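Long-range contacts in endoglucanase CEL5A (Eubacterium cellulosolvens, PDB 4AEK), which probably hydrolyses beta-1,4-glucan chains as a cellulase, with a family 65 carbohydrate-binding module that probably holds the enzyme to plant beta-glucans: residues 17-22 / 111-116; 56-61 / 107-112. All blocks are in the same frame, centred on the assembly; numbering follows the deposited sequence.

Contact 1 of 2, residues 17-22 / 111-116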
loop_
_atom_site.group_PDB
_atom_site.type_symbol
_atom_site.label_atom_id
_atom_site.label_comp_id
_atom_site.label_asym_id
_atom_site.label_seq_id
_atom_site.Cartn_x
_atom_site.Cartn_y
_atom_site.Cartn_z
ATOM N N THR A 17 8.459 -5.091 15.426
ATOM C CA THR A 17 9.882 -5.210 15.698
ATOM C C THR A 17 10.569 -6.402 15.063
ATOM O O THR A 17 11.811 -6.393 14.959
ATOM C CB THR A 17 10.128 -5.323 17.197
ATOM O OG1 THR A 17 9.434 -6.476 17.677
ATOM C CG2 THR A 17 9.698 -4.048 17.907
ATOM N N ASP A 18 9.803 -7.440 14.700
ATOM C CA ASP A 18 10.328 -8.524 13.877
ATOM C C ASP A 18 9.209 -9.377 13.285
ATOM O O ASP A 18 8.039 -9.254 13.666
ATOM C CB ASP A 18 11.275 -9.430 14.661
ATOM C CG ASP A 18 10.587 -10.149 15.779
ATOM O OD1 ASP A 18 9.461 -9.756 16.138
ATOM O OD2 ASP A 18 11.177 -11.127 16.299
ATOM N N TRP A 19 9.599 -10.257 12.370
ATOM C CA TRP A 19 8.705 -11.271 11.822
ATOM C C TRP A 19 8.416 -12.351 12.835
ATOM O O TRP A 19 8.607 -13.530 12.542
ATOM C CB TRP A 19 9.393 -11.930 10.645
ATOM C CG TRP A 19 9.861 -10.989 9.586
ATOM C CD1 TRP A 19 11.165 -10.659 9.267
ATOM C CD2 TRP A 19 9.018 -10.219 8.676
ATOM N NE1 TRP A 19 11.191 -9.762 8.236
ATOM C CE2 TRP A 19 9.922 -9.454 7.836
ATOM C CE3 TRP A 19 7.642 -10.100 8.478
ATOM C CZ2 TRP A 19 9.454 -8.606 6.828
ATOM C CZ3 TRP A 19 7.185 -9.244 7.470
ATOM C CH2 TRP A 19 8.067 -8.538 6.647
ATOM N N GLY A 20 7.973 -11.981 14.036
ATOM C CA GLY A 20 7.774 -12.945 15.132
ATOM C C GLY A 20 6.426 -13.640 15.013
ATOM O O GLY A 20 6.350 -14.870 14.862
ATOM N N GLY A 21 5.362 -12.841 15.068
ATOM C CA GLY A 21 4.003 -13.343 14.920
ATOM C C GLY A 21 3.645 -13.698 13.494
ATOM O O GLY A 21 4.472 -13.625 12.588
ATOM N N THR A 22 2.399 -14.120 13.320
ATOM C CA THR A 22 1.806 -14.351 12.005
ATOM C C THR A 22 0.969 -13.124 11.609
ATOM O O THR A 22 0.467 -13.036 10.482
ATOM C CB THR A 22 0.915 -15.622 12.012
ATOM O OG1 THR A 22 0.518 -15.930 13.361
ATOM C CG2 THR A 22 1.655 -16.839 11.389
ATOM N N PRO A 111 4.897 -1.748 7.413
ATOM C CA PRO A 111 6.317 -1.614 7.713
ATOM C C PRO A 111 7.054 -2.944 7.642
ATOM O O PRO A 111 6.517 -4.035 7.846
ATOM C CB PRO A 111 6.284 -1.083 9.159
ATOM C CG PRO A 111 5.112 -1.772 9.779
ATOM C CD PRO A 111 4.126 -2.096 8.651
ATOM N N LEU A 112 8.345 -2.875 7.396
ATOM C CA LEU A 112 9.210 -4.000 7.707
ATOM C C LEU A 112 9.684 -3.816 9.122
ATOM O O LEU A 112 9.536 -2.732 9.676
ATOM C CB LEU A 112 10.337 -4.015 6.691
ATOM C CG LEU A 112 9.998 -3.983 5.191
ATOM C CD1 LEU A 112 11.267 -4.018 4.339
ATOM C CD2 LEU A 112 9.078 -5.131 4.831
ATOM N N PRO A 113 10.269 -4.873 9.722
ATOM C CA PRO A 113 10.716 -4.828 11.094
ATOM C C PRO A 113 11.646 -3.656 11.347
ATOM O O PRO A 113 12.487 -3.305 10.531
ATOM C CB PRO A 113 11.417 -6.179 11.295
ATOM C CG PRO A 113 10.629 -7.106 10.396
ATOM C CD PRO A 113 10.346 -6.247 9.170
ATOM N N SER A 114 11.536 -3.118 12.549
ATOM C CA SER A 114 12.103 -1.795 12.918
ATOM C C SER A 114 12.268 -1.855 14.401
ATOM O O SER A 114 11.399 -2.395 15.056
ATOM C CB SER A 114 10.909 -0.912 12.607
ATOM O OG SER A 114 10.942 0.308 12.950
ATOM N N ALA A 115 13.379 -1.372 14.949
ATOM C CA ALA A 115 13.441 -1.139 16.396
ATOM C C ALA A 115 12.450 -0.035 16.894
ATOM O O ALA A 115 11.901 -0.093 17.968
ATOM C CB ALA A 115 14.900 -0.771 16.773
ATOM N N ASP A 116 12.269 0.992 16.108
ATOM C CA ASP A 116 11.516 2.181 16.541
ATOM C C ASP A 116 10.083 2.240 16.042
ATOM O O ASP A 116 9.342 3.136 16.483
ATOM C CB ASP A 116 12.160 3.471 16.092
ATOM C CG ASP A 116 12.309 3.605 14.584
ATOM O OD1 ASP A 116 12.353 2.603 13.794
ATOM O OD2 ASP A 116 12.286 4.788 14.183
#
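Pro113 lies across one face of the Trp19 indole, its side chain and that of the tryptophan crossing at about a right angle. The pyrrolidine meets the aromatic system with its CG, 3.6 Å from the centroid of the Trp19 five-membered ring and 15° off the ring normal. This is a CH-pi contact, in which an aliphatic C-H meets the electron-rich face of indole. Next to it, Pro113 CD comes to 3.4 Å from Trp19 CZ2, so that the proline also covers the seam toward the six-membered ring.

Leu112 takes a different part of the same indole. Its CD2 methyl lies at the edge, close to the ring plane, 4.0 Å from Trp19 CH2, and the two side chains meet obliquely. With CG opposite the carbonyl carbon and next to the backbone N (chi1 -55°), Trp19 swings its ring back onto these two residues from the middle of an inverse gamma turn, whose Gly20 N to Asp18 O bond is weak. Trp24 and Phe16 add edge-to-face contacts to the indole, making a small aromatic cluster in which the puckered, conformationally restricted proline ring packs.

Alongside, the backbone of 17-22 is also touched. Thr17 CA directs its hydrogen at Ser114 O over 3.3 Å, with 160° at the hydrogen, while the proline ring rests on the chain through Pro113 CB, 3.7 Å from Asp18 CA. Ser114 OG turns to another loop, hydrogen-bonding Gly53 O.

The loop between strands 11-14 and 28-30 thus meets the loop between strands 106-111 and 118-127 at the surface of the carbohydrate-binding module. What joins the two segments is apolar packing and weak C-H donation, without conventional hydrogen bonding between them.

Contact 2 of 2, residues 56-61 / 107-112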
loop_
_atom_site.group_PDB
_atom_site.type_symbol
_atom_site.label_atom_id
_atom_site.label_comp_id
_atom_site.label_asym_id
_atom_site.label_seq_id
_atom_site.Cartn_x
_atom_site.Cartn_y
_atom_site.Cartn_z
ATOM N N ILE A 56 9.250 0.431 4.066
ATOM C CA ILE A 56 7.823 0.452 3.814
ATOM C C ILE A 56 7.511 -0.389 2.607
ATOM O O ILE A 56 8.259 -0.379 1.634
ATOM C CB ILE A 56 7.313 1.903 3.602
ATOM C CG1 ILE A 56 5.786 1.974 3.564
ATOM C CG2 ILE A 56 7.845 2.526 2.317
ATOM C CD1 ILE A 56 5.264 3.381 3.803
ATOM N N VAL A 57 6.313 -0.973 2.605
ATOM C CA VAL A 57 5.894 -1.862 1.488
ATOM C C VAL A 57 4.392 -1.485 1.298
ATOM O O VAL A 57 3.687 -1.121 2.272
ATOM C CB VAL A 57 6.299 -3.280 1.988
ATOM C CG1 VAL A 57 5.190 -4.231 2.375
ATOM C CG2 VAL A 57 7.574 -3.833 1.366
ATOM N N LEU A 58 3.969 -1.523 0.059
ATOM C CA LEU A 58 2.616 -1.515 -0.367
ATOM C C LEU A 58 2.182 -2.901 -0.824
ATOM O O LEU A 58 2.893 -3.550 -1.597
ATOM C CB LEU A 58 2.438 -0.495 -1.484
ATOM C CG LEU A 58 1.066 -0.263 -2.100
ATOM C CD1 LEU A 58 0.164 0.314 -1.035
ATOM C CD2 LEU A 58 1.127 0.672 -3.305
ATOM N N ILE A 59 1.026 -3.375 -0.344
ATOM C CA ILE A 59 0.463 -4.672 -0.719
ATOM C C ILE A 59 -0.850 -4.489 -1.476
ATOM O O ILE A 59 -1.768 -3.876 -0.926
ATOM C CB ILE A 59 0.096 -5.527 0.502
ATOM C CG1 ILE A 59 1.207 -5.663 1.581
ATOM C CG2 ILE A 59 -0.376 -6.870 0.043
ATOM C CD1 ILE A 59 2.525 -5.768 0.999
ATOM N N PHE A 60 -0.948 -5.002 -2.691
ATOM C CA PHE A 60 -2.202 -5.264 -3.381
ATOM C C PHE A 60 -2.416 -6.736 -3.298
ATOM O O PHE A 60 -1.555 -7.526 -3.715
ATOM C CB PHE A 60 -2.168 -4.746 -4.830
ATOM C CG PHE A 60 -2.588 -3.300 -4.976
ATOM C CD1 PHE A 60 -2.099 -2.340 -4.115
ATOM C CD2 PHE A 60 -3.408 -2.898 -5.983
ATOM C CE1 PHE A 60 -2.480 -1.025 -4.223
ATOM C CE2 PHE A 60 -3.772 -1.566 -6.114
ATOM C CZ PHE A 60 -3.288 -0.638 -5.242
ATOM N N ALA A 61 -3.521 -7.155 -2.709
ATOM C CA ALA A 61 -3.811 -8.544 -2.548
ATOM C C ALA A 61 -5.200 -8.914 -3.004
ATOM O O ALA A 61 -6.145 -8.109 -2.976
ATOM C CB ALA A 61 -3.614 -9.021 -1.110
ATOM N N ILE A 107 -5.669 -3.535 -0.036
ATOM C CA ILE A 107 -4.594 -2.653 -0.180
ATOM C C ILE A 107 -4.109 -2.310 1.216
ATOM O O ILE A 107 -4.903 -1.934 2.117
ATOM C CB ILE A 107 -4.995 -1.366 -0.855
ATOM C CG1 ILE A 107 -5.623 -1.638 -2.233
ATOM C CG2 ILE A 107 -3.825 -0.390 -1.012
ATOM C CD1 ILE A 107 -6.301 -0.415 -2.811
ATOM N N GLY A 108 -2.822 -2.542 1.430
ATOM C CA GLY A 108 -2.219 -2.258 2.695
ATOM C C GLY A 108 -0.853 -1.623 2.566
ATOM O O GLY A 108 -0.113 -1.926 1.672
ATOM N N VAL A 109 -0.572 -0.682 3.468
ATOM C CA VAL A 109 0.708 -0.067 3.578
ATOM C C VAL A 109 1.277 -0.665 4.869
ATOM O O VAL A 109 0.665 -0.575 5.940
ATOM C CB VAL A 109 0.612 1.441 3.668
ATOM C CG1 VAL A 109 2.001 2.076 3.819
ATOM C CG2 VAL A 109 -0.075 2.005 2.439
ATOM N N LYS A 110 2.437 -1.341 4.771
ATOM C CA LYS A 110 2.959 -2.014 5.948
ATOM C C LYS A 110 4.437 -1.704 6.147
ATOM O O LYS A 110 5.123 -1.353 5.201
ATOM C CB LYS A 110 2.798 -3.542 5.873
ATOM C CG LYS A 110 1.362 -4.031 5.682
ATOM C CD LYS A 110 1.328 -5.548 5.811
ATOM C CE LYS A 110 -0.053 -6.166 5.685
ATOM N NZ LYS A 110 -0.778 -5.995 6.926
ATOM N N PRO A 111 4.897 -1.748 7.413
ATOM C CA PRO A 111 6.317 -1.614 7.713
ATOM C C PRO A 111 7.054 -2.944 7.642
ATOM O O PRO A 111 6.517 -4.035 7.846
ATOM C CB PRO A 111 6.284 -1.083 9.159
ATOM C CG PRO A 111 5.112 -1.772 9.779
ATOM C CD PRO A 111 4.126 -2.096 8.651
ATOM N N LEU A 112 8.345 -2.875 7.396
ATOM C CA LEU A 112 9.210 -4.000 7.707
ATOM C C LEU A 112 9.684 -3.816 9.122
ATOM O O LEU A 112 9.536 -2.732 9.676
ATOM C CB LEU A 112 10.337 -4.015 6.691
ATOM C CG LEU A 112 9.998 -3.983 5.191
ATOM C CD1 LEU A 112 11.267 -4.018 4.339
ATOM C CD2 LEU A 112 9.078 -5.131 4.831
#
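Val57 and Lys110 form a hydrogen-bonded pair in the antiparallel ladder that joins the two central strands of the smaller sheet in a beta-sandwich module. Lys110 N reaches Val57 O at 2.8 Å in a nearly straight bond (169°), and Val57 N returns one to Lys110 O. Two residues on, Ile59 and Gly108 repeat the pattern, Ile59 N lying 2.7 Å from Gly108 O. The non-hydrogen-bonded pairs, Leu58 with Val109 between them and Phe60 with Ile107 beyond, bring CA-H...O contacts, such as Leu58 CA to Gly108 O and Ile107 CA to Ile59 O.

Side chains alternate between the faces. On one, beta-branched and leucine residues interlock: Ile56 CD1 packs 3.5 Å from Val109 CG1, the isoleucine being extended with CG1 anti to the backbone N (chi1 -171°), and Leu58 CD1 lies 3.9 Å from Val109 CG2. These residues face the interior, where Phe87 meets Ile56 and Leu58, and Ile92 of helix 89-96 covers Leu58 and Phe60. Phe101 sets its ring edge-to-face with that of Phe60.

The other face carries Val57, Ile59 and Lys110. Val57 CG2 touches Leu112 CD2 at 4.0 Å, the two crossing at about a right angle. Gly108, opposite Ile59, brings no side chain of its own to this face. Beyond the ladder, Trp72 and Gln74 of strand 71-75 flank the isoleucine. The extended aliphatic part of Lys110 (chi2 and chi3 near 180°) passes beside Ile59, CD lying 4.2 Å from Ile59 CG1; the ammonium of this buried lysine is hydrogen-bonded by Trp24 O and Ser26 OG and makes a cation-pi contact with Trp24, probably repaying the cost of burial.

At the far end, Phe60 and Ile107 run side by side, Ile107 CG1 making a CH-pi contact over one face of the Phe60 ring, 4.0 Å from its centroid.

How the contacts relate
From the N terminus the chain leaves strand 11-14 of the larger sheet and enters the loop holding 17-22, which leads to strand 28-30 of the smaller one. Segment 56-61 follows, and its return to 107-112 in contact 2 closes 45 intervening residues, including helix 89-96. Contact 1 closes a wider span of 88 residues, so the loop closed by contact 2 lies inside that of contact 1, their C-terminal segments overlapping at Pro111 and Leu112, where strand 106-111 ends. Thus contact 2 pairs central strands within one sheet, whereas contact 1, its centre about 13 Å from that of contact 2, joins two surface connections that each run between the sheets.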